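Local coordinates for D-2-hydroxyacid dehydrogensase protein (Ketogulonicigenium vulgare, PDB 4LSW) that probably catalyses the NAD(P)-dependent interconversion of D-2-hydroxyacids and 2-oxoacids, at residues A[96-101]-A[153-158]; A[120-125]-A[135-140]; A[14-19]-A[296-301]; A[258-261]-A[265-268]; A[176-181]-A[185-190]. One frame throughout, in Å; residues are numbered along the deposited sequence.

Contact 1 of 5, residues A[96-101]-A[153-158]; sequences TPDVLT and LGRIGF
The glycine-rich turn after strand 147-151, of Rossmann type by its pattern, meets the loop leading into helix 101-116 here, through Arg155 and Ile156 on one side and Asp98 and Thr101 on the other. Gly154 and Gly157 fit a GxGxxG pattern, consistent with dinucleotide binding, and Gly154 is the N-cap of helix 155-165. Arg155 is the first residue of that helix. Its chain is extended from CG to NE, which carries the guanidinium out to the carboxylate of Asp98. NE gives a salt-bridge hydrogen bond to Asp98 OD1 at 2.8 Å, with an N-H...O angle of 149°. The oxygen lies at the guanidinium edge, close to its plane, and is met on its syn side. The carboxylate and guanidinium planes are 23° apart. Thr101 CG2 stands anti to the backbone N (OG1 takes chi1 -61°) and packs on the backbone carbonyl of Arg155, 3.5 Å from Arg155 O. More loosely, the same methyl is 4.0 Å from Arg155 CB and 4.3 Å from Ile156 CG1. Asp98 to Thr101 form a type I turn, closed by Thr101 N to Asp98 O at 3.3 Å. Both charged residues are exposed. The bridge runs through NE alone, with Asp98 OD1 4.1 Å from Arg155 NH2. It is therefore a single-point ion pair at the surface, probably weakened by solvent, beside van der Waals packing of one threonine methyl.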
# COMPACT_ATOMS: atom_id res chain seq x y z
N THR A 96 -1.97 -11.84 1.39
CA THR A 96 -0.91 -11.78 2.41
C THR A 96 -1.01 -10.52 3.28
O THR A 96 -0.25 -9.57 3.10
CB THR A 96 0.49 -11.86 1.78
OG1 THR A 96 0.74 -10.71 0.97
CG2 THR A 96 0.62 -13.12 0.92
N PRO A 97 -1.95 -10.54 4.24
CA PRO A 97 -2.21 -9.39 5.11
C PRO A 97 -1.30 -9.34 6.33
O PRO A 97 -0.62 -10.33 6.63
CB PRO A 97 -3.64 -9.65 5.58
CG PRO A 97 -3.72 -11.14 5.67
CD PRO A 97 -2.84 -11.67 4.56
N ASP A 98 -1.30 -8.18 7.00
CA ASP A 98 -0.69 -7.99 8.33
C ASP A 98 0.83 -7.89 8.34
O ASP A 98 1.41 -7.09 9.10
CB ASP A 98 -1.17 -9.05 9.32
CG ASP A 98 -2.66 -8.96 9.59
OD1 ASP A 98 -3.17 -7.82 9.66
OD2 ASP A 98 -3.31 -10.01 9.75
N VAL A 99 1.50 -8.68 7.51
CA VAL A 99 2.95 -8.72 7.56
C VAL A 99 3.65 -7.43 7.11
O VAL A 99 4.84 -7.27 7.37
CB VAL A 99 3.50 -9.92 6.77
CG1 VAL A 99 3.13 -11.21 7.47
CG2 VAL A 99 2.96 -9.90 5.37
N LEU A 100 2.92 -6.52 6.46
CA LEU A 100 3.51 -5.28 5.96
C LEU A 100 3.18 -4.03 6.79
O LEU A 100 3.68 -2.94 6.52
CB LEU A 100 3.12 -5.03 4.49
CG LEU A 100 1.66 -4.92 4.01
CD1 LEU A 100 0.84 -3.87 4.73
CD2 LEU A 100 1.66 -4.61 2.52
N THR A 101 2.30 -4.22 7.77
CA THR A 101 1.67 -3.09 8.47
C THR A 101 2.68 -2.18 9.16
O THR A 101 2.66 -0.96 8.97
CB THR A 101 0.63 -3.60 9.48
OG1 THR A 101 -0.39 -4.32 8.78
CG2 THR A 101 -0.01 -2.44 10.24
N LEU A 153 -8.40 4.59 10.33
CA LEU A 153 -7.71 4.02 11.49
C LEU A 153 -7.91 2.50 11.57
O LEU A 153 -8.37 1.96 12.58
CB LEU A 153 -8.15 4.71 12.79
CG LEU A 153 -7.10 4.56 13.89
CD1 LEU A 153 -6.01 5.62 13.76
CD2 LEU A 153 -7.75 4.59 15.26
N GLY A 154 -7.57 1.83 10.47
CA GLY A 154 -7.47 0.39 10.44
C GLY A 154 -6.09 -0.04 10.91
O GLY A 154 -5.46 0.67 11.69
N ARG A 155 -5.62 -1.18 10.42
CA ARG A 155 -4.32 -1.72 10.83
C ARG A 155 -3.21 -0.68 10.71
O ARG A 155 -2.46 -0.42 11.67
CB ARG A 155 -3.97 -2.93 9.96
CG ARG A 155 -4.92 -4.11 10.11
CD ARG A 155 -4.82 -5.04 8.91
NE ARG A 155 -5.46 -6.33 9.18
CZ ARG A 155 -6.77 -6.56 9.06
NH1 ARG A 155 -7.60 -5.59 8.68
NH2 ARG A 155 -7.26 -7.77 9.32
N ILE A 156 -3.10 -0.08 9.53
CA ILE A 156 -2.01 0.83 9.24
C ILE A 156 -2.15 2.12 10.02
O ILE A 156 -1.19 2.59 10.65
CB ILE A 156 -1.88 1.13 7.74
CG1 ILE A 156 -1.57 -0.17 7.00
CG2 ILE A 156 -0.78 2.16 7.50
CD1 ILE A 156 -1.46 -0.02 5.51
N GLY A 157 -3.34 2.71 9.98
CA GLY A 157 -3.57 3.96 10.68
C GLY A 157 -3.31 3.83 12.16
O GLY A 157 -2.75 4.73 12.78
N PHE A 158 -3.74 2.71 12.74
CA PHE A 158 -3.48 2.45 14.15
C PHE A 158 -2.00 2.43 14.44
O PHE A 158 -1.54 3.06 15.39
CB PHE A 158 -4.11 1.13 14.58
CG PHE A 158 -3.91 0.81 16.02
CD1 PHE A 158 -4.46 1.63 17.00
CD2 PHE A 158 -3.21 -0.32 16.40
CE1 PHE A 158 -4.29 1.33 18.34
CE2 PHE A 158 -3.04 -0.63 17.74
CZ PHE A 158 -3.58 0.20 18.72

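Contact 2 of 5, residues A[120-125]-A[135-140]; sequences IGAETW and GLYPLK
This is a surface contact of aromatic side chains between helix 119-128 and the loop that follows helix 130-133. Trp125 and Tyr137 carry it. Trp125 NE1 donates a hydrogen bond to Gly135 O at 2.9 Å, with an N-H...O angle of 163°. The oxygen lies at the indole edge in the ring plane, and the bond fixes the rotation of the indole. Tyr137 comes over one indole face. Its CB sits 4.1 Å from the centroid of the Trp125 five-membered ring, a CH-pi contact, and its CD1 is 3.6 Å from Trp125 CG. The two rings are oblique, with planes at 53°. The segments belong to two successive helices, 119-128 and 130-133, and the loop after them, within the family's NAD-binding range. The loop 135-140 leads back toward strand 147-151. Gly135 is the first residue to leave helical geometry after helix 130-133, with positive phi. Tyr137 has CG anti to its N (chi1 -170°), which sends the ring across to the helix. There Ala122 CB lies over the phenol face, 3.9 Å from the Tyr137 centroid. The hydroxyl end reaches the helix backbone, with Tyr137 OH 3.2 Å from Gly121 CA. This hydroxyl also has a weak hydrogen bond with Gly118 O.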
# COMPACT_ATOMS: atom_id res chain seq x y z
N ILE A 120 16.08 15.94 3.36
CA ILE A 120 16.59 15.80 1.99
C ILE A 120 17.52 16.95 1.65
O ILE A 120 18.66 16.75 1.22
CB ILE A 120 15.46 15.81 0.96
CG1 ILE A 120 14.50 14.65 1.20
CG2 ILE A 120 16.02 15.80 -0.47
CD1 ILE A 120 15.14 13.30 1.15
N GLY A 121 17.02 18.17 1.82
CA GLY A 121 17.80 19.35 1.50
C GLY A 121 19.01 19.52 2.41
O GLY A 121 20.03 20.08 2.01
N ALA A 122 18.89 19.02 3.63
CA ALA A 122 19.94 19.16 4.62
C ALA A 122 21.10 18.26 4.26
O ALA A 122 22.26 18.63 4.46
CB ALA A 122 19.41 18.83 6.00
N GLU A 123 20.79 17.08 3.75
CA GLU A 123 21.82 16.15 3.28
C GLU A 123 22.60 16.81 2.15
O GLU A 123 23.83 16.91 2.22
CB GLU A 123 21.18 14.85 2.79
CG GLU A 123 21.83 13.59 3.34
CD GLU A 123 23.16 13.26 2.69
OE1 GLU A 123 23.93 12.50 3.31
OE2 GLU A 123 23.44 13.75 1.57
N THR A 124 21.88 17.27 1.13
CA THR A 124 22.47 17.97 -0.01
C THR A 124 23.30 19.17 0.47
O THR A 124 24.38 19.43 -0.06
CB THR A 124 21.40 18.44 -1.02
OG1 THR A 124 20.64 17.33 -1.48
CG2 THR A 124 22.04 19.15 -2.22
N TRP A 125 22.79 19.90 1.46
CA TRP A 125 23.47 21.07 1.99
C TRP A 125 24.87 20.73 2.51
O TRP A 125 25.84 21.41 2.19
CB TRP A 125 22.63 21.72 3.10
CG TRP A 125 23.01 23.13 3.42
CD1 TRP A 125 23.68 23.57 4.53
CD2 TRP A 125 22.72 24.29 2.63
NE1 TRP A 125 23.83 24.94 4.47
CE2 TRP A 125 23.26 25.40 3.32
CE3 TRP A 125 22.07 24.50 1.42
CZ2 TRP A 125 23.16 26.70 2.82
CZ3 TRP A 125 21.97 25.79 0.92
CH2 TRP A 125 22.51 26.87 1.63
N GLY A 135 26.84 28.80 4.89
CA GLY A 135 26.45 28.93 6.28
C GLY A 135 25.32 27.98 6.64
O GLY A 135 25.17 26.92 6.03
N LEU A 136 24.53 28.38 7.63
CA LEU A 136 23.44 27.56 8.18
C LEU A 136 22.40 27.11 7.16
O LEU A 136 21.97 27.90 6.31
CB LEU A 136 22.72 28.37 9.26
CG LEU A 136 22.59 27.87 10.69
CD1 LEU A 136 23.53 28.62 11.63
CD2 LEU A 136 21.13 28.01 11.15
N TYR A 137 21.97 25.86 7.26
CA TYR A 137 20.76 25.40 6.58
C TYR A 137 19.61 26.16 7.24
O TYR A 137 19.64 26.39 8.45
CB TYR A 137 20.59 23.88 6.78
CG TYR A 137 19.52 23.21 5.95
CD1 TYR A 137 19.55 23.25 4.56
CD2 TYR A 137 18.50 22.48 6.56
CE1 TYR A 137 18.58 22.62 3.81
CE2 TYR A 137 17.54 21.84 5.82
CZ TYR A 137 17.57 21.91 4.45
OH TYR A 137 16.60 21.27 3.71
N PRO A 138 18.62 26.58 6.45
CA PRO A 138 17.49 27.32 7.04
C PRO A 138 16.79 26.52 8.14
O PRO A 138 16.71 25.28 8.05
CB PRO A 138 16.54 27.51 5.85
CG PRO A 138 17.44 27.48 4.64
CD PRO A 138 18.49 26.45 4.99
N LEU A 139 16.31 27.21 9.16
CA LEU A 139 15.53 26.59 10.22
C LEU A 139 14.27 25.93 9.66
O LEU A 139 13.60 26.49 8.78
CB LEU A 139 15.17 27.60 11.31
CG LEU A 139 16.33 28.25 12.06
CD1 LEU A 139 15.81 29.27 13.06
CD2 LEU A 139 17.15 27.19 12.76
N LYS A 140 13.97 24.73 10.14
CA LYS A 140 12.79 24.00 9.68
C LYS A 140 11.72 23.94 10.77
O LYS A 140 11.72 24.75 11.69
CB LYS A 140 13.22 22.62 9.15
CG LYS A 140 14.22 22.74 7.99
CD LYS A 140 13.54 23.28 6.72
CE LYS A 140 14.57 23.74 5.70
NZ LYS A 140 13.95 24.07 4.39

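Contact 3 of 5, residues A[14-19]-A[296-301]; sequences AWDQEP and LLRDNL
Arg298 reaches from helix 287-306 across to helix 14-23 and is gripped by Asp16 at its edge and Pro19 on a face. Its CG stands anti to the carbonyl carbon, beside the backbone N. CD continues anti along the chain, and then chi3 of -80° bends the arm. The bend turns NE toward Asp16. NE donates a nearly straight hydrogen bond to OD1 of the buried Asp16 at 3.1 Å, with an N-H...O angle of 166°, as part of a salt bridge. The acceptor is near the guanidinium plane, but OD1 is met on its anti side, and the two side chains cross at about a right angle. The first torsion of Asp16 places its carboxylate beside its own backbone N. Water 1 ties the pair a second time. It donates to Asp16 OD1 at 2.6 Å and accepts from Arg298 NH2 at 3.0 Å. Helices 14-23 and 287-306 run nearly parallel here, with segment axes 18° apart in direction and 10.7 Å apart. Both pack beside the sheet that holds strand 70-74, where Asp16 touches Tyr74 and Leu297 touches Ser72. Pro19 CG sits over one guanidinium face, offset toward the rim, 3.7 Å from Arg298 CZ. Trp15 O lies over a face too, 3.8 Å from Arg298 NH2. Arg298 NH2 also has a weak hydrogen bond with Gln295 OE1.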
# COMPACT_ATOMS: atom_id res chain seq x y z
N ALA A 14 13.68 -14.40 -6.04
CA ALA A 14 14.28 -15.74 -6.02
C ALA A 14 14.02 -16.51 -4.73
O ALA A 14 13.90 -17.74 -4.76
CB ALA A 14 15.77 -15.64 -6.31
N TRP A 15 13.94 -15.82 -3.60
CA TRP A 15 13.75 -16.50 -2.32
C TRP A 15 12.35 -17.13 -2.18
O TRP A 15 12.12 -17.97 -1.30
CB TRP A 15 14.12 -15.60 -1.12
CG TRP A 15 13.43 -14.27 -1.05
CD1 TRP A 15 12.08 -14.04 -1.06
CD2 TRP A 15 14.05 -12.99 -0.89
NE1 TRP A 15 11.83 -12.70 -0.94
CE2 TRP A 15 13.03 -12.03 -0.83
CE3 TRP A 15 15.38 -12.56 -0.79
CZ2 TRP A 15 13.29 -10.66 -0.69
CZ3 TRP A 15 15.64 -11.21 -0.65
CH2 TRP A 15 14.60 -10.27 -0.60
N ASP A 16 11.43 -16.73 -3.06
CA ASP A 16 10.14 -17.39 -3.18
C ASP A 16 10.12 -18.36 -4.35
O ASP A 16 9.55 -19.45 -4.27
CB ASP A 16 9.02 -16.36 -3.36
CG ASP A 16 8.86 -15.47 -2.15
OD1 ASP A 16 8.91 -16.01 -1.03
OD2 ASP A 16 8.67 -14.25 -2.35
N GLN A 17 10.73 -17.94 -5.46
CA GLN A 17 10.71 -18.75 -6.67
C GLN A 17 11.35 -20.12 -6.46
O GLN A 17 10.80 -21.15 -6.85
CB GLN A 17 11.40 -18.02 -7.81
CG GLN A 17 11.11 -18.62 -9.17
CD GLN A 17 9.69 -18.39 -9.60
OE1 GLN A 17 9.24 -17.25 -9.71
NE2 GLN A 17 8.95 -19.48 -9.82
N GLU A 18 12.51 -20.13 -5.81
CA GLU A 18 13.20 -21.40 -5.57
C GLU A 18 12.35 -22.41 -4.79
O GLU A 18 12.18 -23.54 -5.24
CB GLU A 18 14.57 -21.16 -4.93
CG GLU A 18 15.54 -20.43 -5.85
CD GLU A 18 16.73 -19.85 -5.11
OE1 GLU A 18 17.20 -20.48 -4.14
OE2 GLU A 18 17.18 -18.75 -5.49
N PRO A 19 11.77 -22.02 -3.62
CA PRO A 19 10.98 -23.04 -2.93
C PRO A 19 9.65 -23.37 -3.62
O PRO A 19 9.13 -24.48 -3.45
CB PRO A 19 10.72 -22.43 -1.55
CG PRO A 19 10.97 -20.98 -1.71
CD PRO A 19 12.01 -20.84 -2.77
N LEU A 296 4.17 -16.24 3.32
CA LEU A 296 2.74 -16.39 3.55
C LEU A 296 2.03 -16.91 2.31
O LEU A 296 1.16 -17.79 2.40
CB LEU A 296 2.15 -15.05 4.01
CG LEU A 296 0.70 -15.04 4.48
CD1 LEU A 296 0.43 -16.20 5.43
CD2 LEU A 296 0.40 -13.70 5.15
N LEU A 297 2.39 -16.37 1.15
CA LEU A 297 1.89 -16.88 -0.11
C LEU A 297 2.20 -18.37 -0.21
O LEU A 297 1.32 -19.19 -0.47
CB LEU A 297 2.54 -16.15 -1.27
CG LEU A 297 2.25 -16.75 -2.65
CD1 LEU A 297 0.97 -16.18 -3.27
CD2 LEU A 297 3.43 -16.52 -3.57
N ARG A 298 3.45 -18.73 0.04
CA ARG A 298 3.83 -20.13 -0.08
C ARG A 298 3.14 -20.99 0.98
O ARG A 298 2.72 -22.11 0.69
CB ARG A 298 5.35 -20.27 -0.04
CG ARG A 298 6.02 -19.64 -1.24
CD ARG A 298 7.52 -19.86 -1.24
NE ARG A 298 8.25 -18.95 -0.36
CZ ARG A 298 8.85 -19.31 0.77
NH1 ARG A 298 8.79 -20.57 1.19
NH2 ARG A 298 9.51 -18.42 1.49
N ASP A 299 3.02 -20.48 2.21
CA ASP A 299 2.39 -21.27 3.26
C ASP A 299 0.91 -21.57 2.98
O ASP A 299 0.41 -22.63 3.34
CB ASP A 299 2.55 -20.62 4.64
CG ASP A 299 3.98 -20.67 5.15
OD1 ASP A 299 4.79 -21.44 4.60
OD2 ASP A 299 4.28 -19.93 6.11
N ASN A 300 0.22 -20.64 2.32
CA ASN A 300 -1.15 -20.89 1.91
C ASN A 300 -1.23 -22.00 0.88
O ASN A 300 -2.09 -22.87 0.97
CB ASN A 300 -1.81 -19.61 1.37
CG ASN A 300 -2.30 -18.70 2.48
OD1 ASN A 300 -3.26 -19.02 3.18
ND2 ASN A 300 -1.64 -17.56 2.64
N LEU A 301 -0.33 -21.96 -0.11
CA LEU A 301 -0.31 -23.00 -1.13
C LEU A 301 0.02 -24.36 -0.50
O LEU A 301 -0.64 -25.37 -0.80
CB LEU A 301 0.69 -22.65 -2.24
CG LEU A 301 0.27 -21.49 -3.14
CD1 LEU A 301 1.46 -20.98 -3.94
CD2 LEU A 301 -0.87 -21.93 -4.08
O HOH W 1 10.02 -15.46 1.30

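Contact 4 of 5, residues A[258-261]-A[265-268]; sequences DVFE and NFDP
The root of Phe266 lies over one face of the Phe260 ring, with Phe266 CG 4.2 Å above the plane and offset toward the rim. The rings themselves meet obliquely, with centroids 4.9 Å apart and planes at 33°. The side chains lie side by side and point the same way. The tightest touch is at their roots, where Phe260 CB and Phe266 CB are 3.5 Å apart. Phe266 CB is also 3.5 Å from Phe260 CG, so one methylene presses on the start of the other ring. Phe266 has CG between its backbone N and carbonyl carbon (chi1 68°). Phe260 has CG beside the backbone N, chi1 -52°. With these two torsions the rings extend together from the two limbs of the loop. The backbones are joined by water 2, which donates to Glu261 O at 2.9 Å and accepts from Asp267 N at 2.9 Å. This bridge satisfies a carbonyl and an amide on facing limbs without direct pairing. Asp267 caps the start of the next helix and makes a salt bridge with Arg269. The loop links strand 254-257 to helix 269-272, near the 276-278 edge of the parallel sheet. Both phenylalanines rest on Leu278 of that edge strand. Phe260 also touches Glu240 of helix 240-249, and Asp267 touches Ile244 of the same helix.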
# COMPACT_ATOMS: atom_id res chain seq x y z
N ASP A 258 4.11 8.50 -1.22
CA ASP A 258 4.73 7.22 -1.55
C ASP A 258 3.92 6.53 -2.64
O ASP A 258 4.31 5.48 -3.13
CB ASP A 258 4.84 6.34 -0.29
CG ASP A 258 5.66 5.05 -0.52
OD1 ASP A 258 6.83 5.14 -0.96
OD2 ASP A 258 5.10 3.96 -0.23
N VAL A 259 2.80 7.12 -3.05
CA VAL A 259 1.97 6.48 -4.07
C VAL A 259 1.42 7.55 -5.00
O VAL A 259 1.16 8.68 -4.58
CB VAL A 259 0.83 5.72 -3.42
CG1 VAL A 259 -0.02 6.69 -2.70
CG2 VAL A 259 0.02 4.94 -4.45
N PHE A 260 1.27 7.19 -6.28
CA PHE A 260 0.86 8.16 -7.30
C PHE A 260 -0.00 7.49 -8.35
O PHE A 260 0.17 6.31 -8.66
CB PHE A 260 2.09 8.73 -8.01
CG PHE A 260 3.15 9.29 -7.11
CD1 PHE A 260 4.09 8.45 -6.52
CD2 PHE A 260 3.25 10.65 -6.88
CE1 PHE A 260 5.08 8.97 -5.70
CE2 PHE A 260 4.24 11.18 -6.07
CZ PHE A 260 5.16 10.32 -5.48
N GLU A 261 -0.94 8.25 -8.93
CA GLU A 261 -1.69 7.76 -10.08
C GLU A 261 -0.72 7.47 -11.22
O GLU A 261 0.15 8.29 -11.52
CB GLU A 261 -2.74 8.78 -10.52
CG GLU A 261 -3.93 8.93 -9.59
CD GLU A 261 -4.89 7.75 -9.62
OE1 GLU A 261 -4.72 6.83 -10.45
OE2 GLU A 261 -5.83 7.74 -8.80
N ASN A 265 5.21 6.08 -13.50
CA ASN A 265 5.15 7.26 -14.35
C ASN A 265 4.25 8.30 -13.71
O ASN A 265 3.16 8.60 -14.23
CB ASN A 265 4.64 6.90 -15.75
CG ASN A 265 5.54 5.90 -16.46
OD1 ASN A 265 5.13 4.77 -16.72
ND2 ASN A 265 6.76 6.32 -16.77
N PHE A 266 4.70 8.83 -12.58
CA PHE A 266 3.91 9.79 -11.82
C PHE A 266 3.89 11.16 -12.51
O PHE A 266 4.75 11.46 -13.34
CB PHE A 266 4.42 9.88 -10.37
CG PHE A 266 5.78 10.49 -10.23
CD1 PHE A 266 5.93 11.86 -10.07
CD2 PHE A 266 6.92 9.69 -10.22
CE1 PHE A 266 7.17 12.43 -9.93
CE2 PHE A 266 8.17 10.26 -10.08
CZ PHE A 266 8.30 11.63 -9.93
N ASP A 267 2.87 11.96 -12.19
CA ASP A 267 2.71 13.28 -12.78
C ASP A 267 3.97 14.13 -12.64
O ASP A 267 4.43 14.40 -11.53
CB ASP A 267 1.53 13.98 -12.09
CG ASP A 267 0.90 15.05 -12.96
OD1 ASP A 267 1.62 15.97 -13.37
OD2 ASP A 267 -0.32 14.95 -13.20
N PRO A 268 4.56 14.55 -13.78
CA PRO A 268 5.82 15.31 -13.77
C PRO A 268 5.75 16.57 -12.91
O PRO A 268 6.78 17.02 -12.39
CB PRO A 268 5.99 15.71 -15.24
CG PRO A 268 5.23 14.68 -16.01
CD PRO A 268 4.07 14.29 -15.14
O HOH W 2 0.78 10.89 -10.43

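Contact 5 of 5, residues A[176-181]-A[185-190]; sequences IAPKSY and WTFVED
Pro178 crosses Phe187 obliquely and sits over one face of its ring. Phe187 has CG anti to the backbone N (chi1 175°), and its side chain rises from strand 186-188 toward the 176-181 loop. The proline CG stands 3.8 Å from the Phe187 ring centroid, only 13° off the normal, which makes a well-centred CH-pi contact. The rest of the pyrrolidine follows the ring outward, with Pro178 CD 3.8 Å from Phe187 CZ. The backbone at the start of the proline joins in. Pro178 N is 3.5 Å from Phe187 CE1, over the same ring. Ala177 C is 3.4 Å from Phe187 CE1, in an oblique approach. The phenyl is thus pressed against both the proline ring and the peptide bond before it. Tyr181 and Trp185 make a looser second touch, with Tyr181 O 4.3 Å from Trp185 CZ3. The tyrosine ring packs against Lys179, whose CB lies 3.7 Å above the Tyr181 plane. Its hydroxyl hydrogen-bonds Leu153 O in the glycine-rich turn. Trp185 and Pro178 both touch Tyr173 of strand 170-174. The contact closes the loop from strand 170-174 to strand 186-188, the edge strand of the parallel sheet. The CH-pi contact joins a surface loop to the edge strand of a Rossmann-type fold, beside the turn that fits its dinucleotide-binding pattern.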
# COMPACT_ATOMS: atom_id res chain seq x y z
N ILE A 176 -15.19 5.36 9.41
CA ILE A 176 -16.63 5.13 9.30
C ILE A 176 -17.31 5.10 10.67
O ILE A 176 -18.50 5.41 10.80
CB ILE A 176 -16.93 3.82 8.53
CG1 ILE A 176 -18.39 3.81 8.05
CG2 ILE A 176 -16.62 2.59 9.37
CD1 ILE A 176 -18.73 4.98 7.15
N ALA A 177 -16.56 4.72 11.70
CA ALA A 177 -17.05 4.70 13.07
C ALA A 177 -15.87 4.78 14.03
O ALA A 177 -14.73 4.49 13.63
CB ALA A 177 -17.84 3.42 13.34
N PRO A 178 -16.12 5.18 15.29
CA PRO A 178 -15.04 5.17 16.27
C PRO A 178 -14.53 3.75 16.48
O PRO A 178 -15.29 2.78 16.33
CB PRO A 178 -15.70 5.67 17.56
CG PRO A 178 -16.97 6.36 17.12
CD PRO A 178 -17.39 5.68 15.85
N LYS A 179 -13.26 3.64 16.83
CA LYS A 179 -12.63 2.35 17.03
C LYS A 179 -12.40 2.08 18.51
O LYS A 179 -11.99 2.97 19.26
CB LYS A 179 -11.29 2.31 16.28
CG LYS A 179 -11.42 2.53 14.78
CD LYS A 179 -12.21 1.39 14.13
CE LYS A 179 -12.34 1.59 12.62
NZ LYS A 179 -13.13 0.48 11.96
N SER A 180 -12.65 0.84 18.93
CA SER A 180 -12.55 0.50 20.35
C SER A 180 -11.12 0.61 20.84
O SER A 180 -10.87 0.82 22.04
CB SER A 180 -13.08 -0.91 20.61
OG SER A 180 -12.33 -1.88 19.89
N TYR A 181 -10.19 0.48 19.91
CA TYR A 181 -8.77 0.50 20.24
C TYR A 181 -8.16 1.89 20.16
O TYR A 181 -6.94 2.03 20.21
CB TYR A 181 -8.02 -0.47 19.33
CG TYR A 181 -8.33 -0.38 17.84
CD1 TYR A 181 -7.75 0.62 17.05
CD2 TYR A 181 -9.15 -1.31 17.22
CE1 TYR A 181 -8.01 0.67 15.68
CE2 TYR A 181 -9.41 -1.26 15.85
CZ TYR A 181 -8.84 -0.26 15.09
OH TYR A 181 -9.09 -0.22 13.73
N TRP A 185 -7.61 8.93 21.52
CA TRP A 185 -7.55 9.78 20.34
C TRP A 185 -8.95 10.24 19.93
O TRP A 185 -9.93 9.51 20.09
CB TRP A 185 -6.86 9.05 19.18
CG TRP A 185 -5.52 8.49 19.57
CD1 TRP A 185 -4.59 9.08 20.38
CD2 TRP A 185 -4.99 7.22 19.19
NE1 TRP A 185 -3.50 8.26 20.50
CE2 TRP A 185 -3.72 7.11 19.80
CE3 TRP A 185 -5.45 6.17 18.39
CZ2 TRP A 185 -2.91 5.98 19.63
CZ3 TRP A 185 -4.66 5.04 18.23
CH2 TRP A 185 -3.39 4.96 18.84
N THR A 186 -9.03 11.46 19.41
CA THR A 186 -10.32 12.07 19.11
C THR A 186 -10.87 11.61 17.78
O THR A 186 -10.26 11.85 16.73
CB THR A 186 -10.19 13.61 19.09
OG1 THR A 186 -9.65 14.04 20.35
CG2 THR A 186 -11.54 14.29 18.84
N PHE A 187 -12.03 10.97 17.82
CA PHE A 187 -12.77 10.62 16.62
C PHE A 187 -13.45 11.84 16.02
O PHE A 187 -14.09 12.62 16.73
CB PHE A 187 -13.81 9.55 16.92
CG PHE A 187 -14.69 9.22 15.75
CD1 PHE A 187 -14.22 8.42 14.72
CD2 PHE A 187 -16.00 9.69 15.68
CE1 PHE A 187 -15.03 8.10 13.62
CE2 PHE A 187 -16.81 9.38 14.60
CZ PHE A 187 -16.33 8.58 13.58
N VAL A 188 -13.30 11.97 14.70
CA VAL A 188 -13.90 13.04 13.91
C VAL A 188 -14.68 12.40 12.75
O VAL A 188 -14.19 11.49 12.09
CB VAL A 188 -12.78 13.97 13.36
CG1 VAL A 188 -13.38 15.14 12.61
CG2 VAL A 188 -11.89 14.47 14.52
N GLU A 189 -15.91 12.87 12.50
CA GLU A 189 -16.77 12.22 11.51
C GLU A 189 -16.27 12.33 10.07
O GLU A 189 -16.42 11.39 9.28
CB GLU A 189 -18.21 12.78 11.57
CG GLU A 189 -18.98 12.44 12.84
CD GLU A 189 -19.56 11.03 12.84
OE1 GLU A 189 -19.36 10.27 11.87
OE2 GLU A 189 -20.21 10.68 13.86
N ASP A 190 -15.68 13.46 9.72
CA ASP A 190 -15.38 13.71 8.32
C ASP A 190 -13.97 14.23 8.14
O ASP A 190 -13.38 14.76 9.09
CB ASP A 190 -16.37 14.72 7.72
CG ASP A 190 -16.11 16.12 8.20
OD1 ASP A 190 -16.10 16.33 9.42
OD2 ASP A 190 -15.87 17.00 7.34

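How the contacts relate
Contact 3 spans nearly the whole chain, from 14-19 to 296-301, and the other four fall inside its loop. Contact 2 is nested within contact 1, and then contacts 5 and 4 follow in series. Contact 3 lies beside the mixed sheet with strand 70-74. Contacts 4 and 5 lie near opposite edges of the parallel sheet, centres 30 Å apart. Contact 1 stands between the two sheets. It touches contact 3 where Thr96 packs on Leu296, and contact 5 where Phe158 packs on Trp185. Contact 2 is remote, its centre 34 Å from that of contact 1. Contact 1 thus connects the two parts of this two-domain enzyme, near the probable cofactor turn.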